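Local coordinates for protein discoidin-2 (Dictyostelium discoideum, PDB 2VM9) that binds galactose and N-acetylgalactosamine as a trimeric lectin and may take part in spore formation and spore coat assembly, at residues G179-T184 with F235-N241. Numbering follows the deposited sequence.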
loop_
_atom_site.group_PDB
_atom_site.type_symbol
_atom_site.label_atom_id
_atom_site.label_comp_id
_atom_site.label_asym_id
_atom_site.label_seq_id
_atom_site.Cartn_x
_atom_site.Cartn_y
_atom_site.Cartn_z
ATOM N N GLY A 179 5.045 50.105 -3.353
ATOM C CA GLY A 179 6.123 50.003 -4.328
ATOM C C GLY A 179 5.690 49.860 -5.766
ATOM O O GLY A 179 4.497 49.813 -6.089
ATOM N N THR A 180 6.694 49.840 -6.634
ATOM C CA THR A 180 6.511 49.835 -8.073
ATOM C C THR A 180 7.390 48.774 -8.707
ATOM O O THR A 180 8.486 48.495 -8.219
ATOM C CB THR A 180 6.829 51.250 -8.681
ATOM O OG1 THR A 180 6.544 51.252 -10.077
ATOM C CG2 THR A 180 8.304 51.680 -8.437
ATOM N N GLY A 181 6.906 48.207 -9.809
ATOM C CA GLY A 181 7.636 47.187 -10.566
ATOM C C GLY A 181 7.527 45.817 -9.919
ATOM O O GLY A 181 6.752 45.620 -8.962
ATOM N N SER A 182 8.315 44.873 -10.439
ATOM C CA SER A 182 8.308 43.510 -9.914
ATOM C C SER A 182 8.811 43.515 -8.461
ATOM O O SER A 182 9.880 44.052 -8.146
ATOM C CB SER A 182 9.189 42.635 -10.792
ATOM O OG SER A 182 9.404 41.401 -10.168
ATOM N N ARG A 183 8.015 42.923 -7.584
ATOM C CA ARG A 183 8.286 42.924 -6.155
ATOM C C ARG A 183 7.950 41.542 -5.614
ATOM O O ARG A 183 6.903 40.987 -5.927
ATOM C CB ARG A 183 7.447 44.009 -5.461
ATOM C CG ARG A 183 8.039 45.413 -5.682
ATOM C CD ARG A 183 7.034 46.505 -5.380
ATOM N NE ARG A 183 5.980 46.475 -6.400
ATOM C CZ ARG A 183 4.666 46.384 -6.160
ATOM N NH1 ARG A 183 4.178 46.386 -4.916
ATOM N NH2 ARG A 183 3.825 46.333 -7.190
ATOM N N THR A 184 8.870 40.962 -4.849
ATOM C CA THR A 184 8.666 39.576 -4.404
ATOM C C THR A 184 9.096 39.426 -2.964
ATOM O O THR A 184 9.954 40.174 -2.474
ATOM C CB THR A 184 9.386 38.502 -5.319
ATOM O OG1 THR A 184 10.816 38.621 -5.205
ATOM C CG2 THR A 184 9.033 38.654 -6.760
ATOM N N PHE A 235 6.023 34.955 -3.104
ATOM C CA PHE A 235 4.817 35.739 -3.372
ATOM C C PHE A 235 5.267 36.855 -4.288
ATOM O O PHE A 235 6.302 37.483 -4.040
ATOM C CB PHE A 235 4.252 36.322 -2.085
ATOM C CG PHE A 235 3.685 35.282 -1.150
ATOM C CD1 PHE A 235 2.323 35.023 -1.149
ATOM C CD2 PHE A 235 4.514 34.590 -0.261
ATOM C CE1 PHE A 235 1.777 34.083 -0.279
ATOM C CE2 PHE A 235 3.984 33.618 0.602
ATOM C CZ PHE A 235 2.604 33.366 0.601
ATOM N N ILE A 236 4.483 37.123 -5.323
ATOM C CA ILE A 236 4.935 38.018 -6.373
ATOM C C ILE A 236 3.826 39.005 -6.728
ATOM O O ILE A 236 2.662 38.604 -6.863
ATOM C CB ILE A 236 5.257 37.175 -7.632
ATOM C CG1 ILE A 236 6.302 36.092 -7.302
ATOM C CG2 ILE A 236 5.653 38.077 -8.807
ATOM C CD1 ILE A 236 6.411 35.025 -8.367
ATOM N N THR A 237 4.189 40.278 -6.879
ATOM C CA THR A 237 3.329 41.206 -7.592
ATOM C C THR A 237 4.197 42.050 -8.530
ATOM O O THR A 237 5.419 41.969 -8.502
ATOM C CB THR A 237 2.454 42.068 -6.608
ATOM O OG1 THR A 237 1.420 42.727 -7.354
ATOM C CG2 THR A 237 3.301 43.111 -5.850
ATOM N N TRP A 238 3.557 42.851 -9.369
ATOM C CA TRP A 238 4.303 43.667 -10.321
ATOM C C TRP A 238 3.386 44.803 -10.732
ATOM O O TRP A 238 2.375 45.066 -10.045
ATOM C CB TRP A 238 4.889 42.830 -11.486
ATOM C CG TRP A 238 3.872 42.124 -12.383
ATOM C CD1 TRP A 238 3.531 42.480 -13.649
ATOM C CD2 TRP A 238 3.099 40.947 -12.072
ATOM N NE1 TRP A 238 2.594 41.607 -14.162
ATOM C CE2 TRP A 238 2.309 40.656 -13.211
ATOM C CE3 TRP A 238 2.998 40.111 -10.946
ATOM C CZ2 TRP A 238 1.406 39.581 -13.247
ATOM C CZ3 TRP A 238 2.117 39.028 -10.979
ATOM C CH2 TRP A 238 1.318 38.775 -12.133
ATOM N N GLY A 239 3.743 45.540 -11.781
ATOM C CA GLY A 239 3.106 46.854 -11.960
ATOM C C GLY A 239 3.154 47.620 -10.641
ATOM O O GLY A 239 4.129 47.509 -9.889
ATOM N N ASN A 240 2.109 48.390 -10.341
ATOM C CA ASN A 240 2.036 49.131 -9.082
ATOM C C ASN A 240 1.058 48.573 -8.027
ATOM O O ASN A 240 0.690 49.265 -7.079
ATOM C CB ASN A 240 1.762 50.622 -9.347
ATOM C CG ASN A 240 2.889 51.284 -10.108
ATOM O OD1 ASN A 240 4.041 50.909 -9.974
ATOM N ND2 ASN A 240 2.547 52.246 -10.948
ATOM N N ASN A 241 0.703 47.294 -8.141
ATOM C CA ASN A 241 -0.242 46.726 -7.191
ATOM C C ASN A 241 0.285 46.731 -5.781
ATOM O O ASN A 241 1.422 46.336 -5.550
ATOM C CB ASN A 241 -0.573 45.285 -7.562
ATOM C CG ASN A 241 -1.378 45.200 -8.835
ATOM O OD1 ASN A 241 -0.834 45.312 -9.928
ATOM N ND2 ASN A 241 -2.675 44.973 -8.690
HETATM O O HOH W 1 2.133 49.514 -4.668
HETATM O O HOH W 2 7.404 40.055 -10.451
#
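Arg183 and Thr237 form an antiparallel hydrogen-bonded pair where strands 183-190 and 230-237 of the H-type lectin domain meet. Arg183 N reaches Thr237 O at 2.9 Å, and Thr237 N returns the bond to Arg183 O at 3.0 Å. Beyond the strand, Gly181 N makes a weak bond to Gly239 O, and the positive phi angles of both glycines suit a residue without a side chain.

Most of the polar contact runs through the guanidinium of Arg183. Its chain bends at chi3 (-69°), curling the group back along its own segment so that NE bonds to Gly181 O, while NH1 and NH2 grip the single atom Asn241 O end-on at 2.8 and 2.9 Å, and that oxygen lies in the guanidinium plane. NH2 also reaches Gly239 O (3.0 Å), approaching from above that carbonyl's plane, and NH1 has a further partner in Ser178 O. Arginine suits this place because one flat cation can serve several backbone carbonyls around its edge. Thr237 CG2 lies over one face, offset toward the rim, and Gly179 O sits over the centre of the other.

At the outer end, Thr180 OG1 lies 2.5 Å from Asn240 OD1, in the plane of that side-chain amide; this is short for a hydrogen bond, so its exact geometry is doubtful. A water joins Gly179 O to Asn240 O. Apolar contact is slight: Thr184 CG2 lies beside Ile236 CG1 at 3.8 Å, two beta-branched residues, a type well suited to strands, in a non-hydrogen-bonded pair.

The arginine thus ties the type II' turn of Trp238 to Asn241 to the loop before strand 183-190. Carbohydrate-binding Trp238 meets Asp209 of a second subunit, also carbohydrate-binding, consistent with a sugar site at the subunit boundary, while Asn241 OD1 accepts a hydrogen bond from carbohydrate-binding Arg218 NH1; the guanidinium's bonds to the turn carbonyls therefore probably help fix the backbone beside that site.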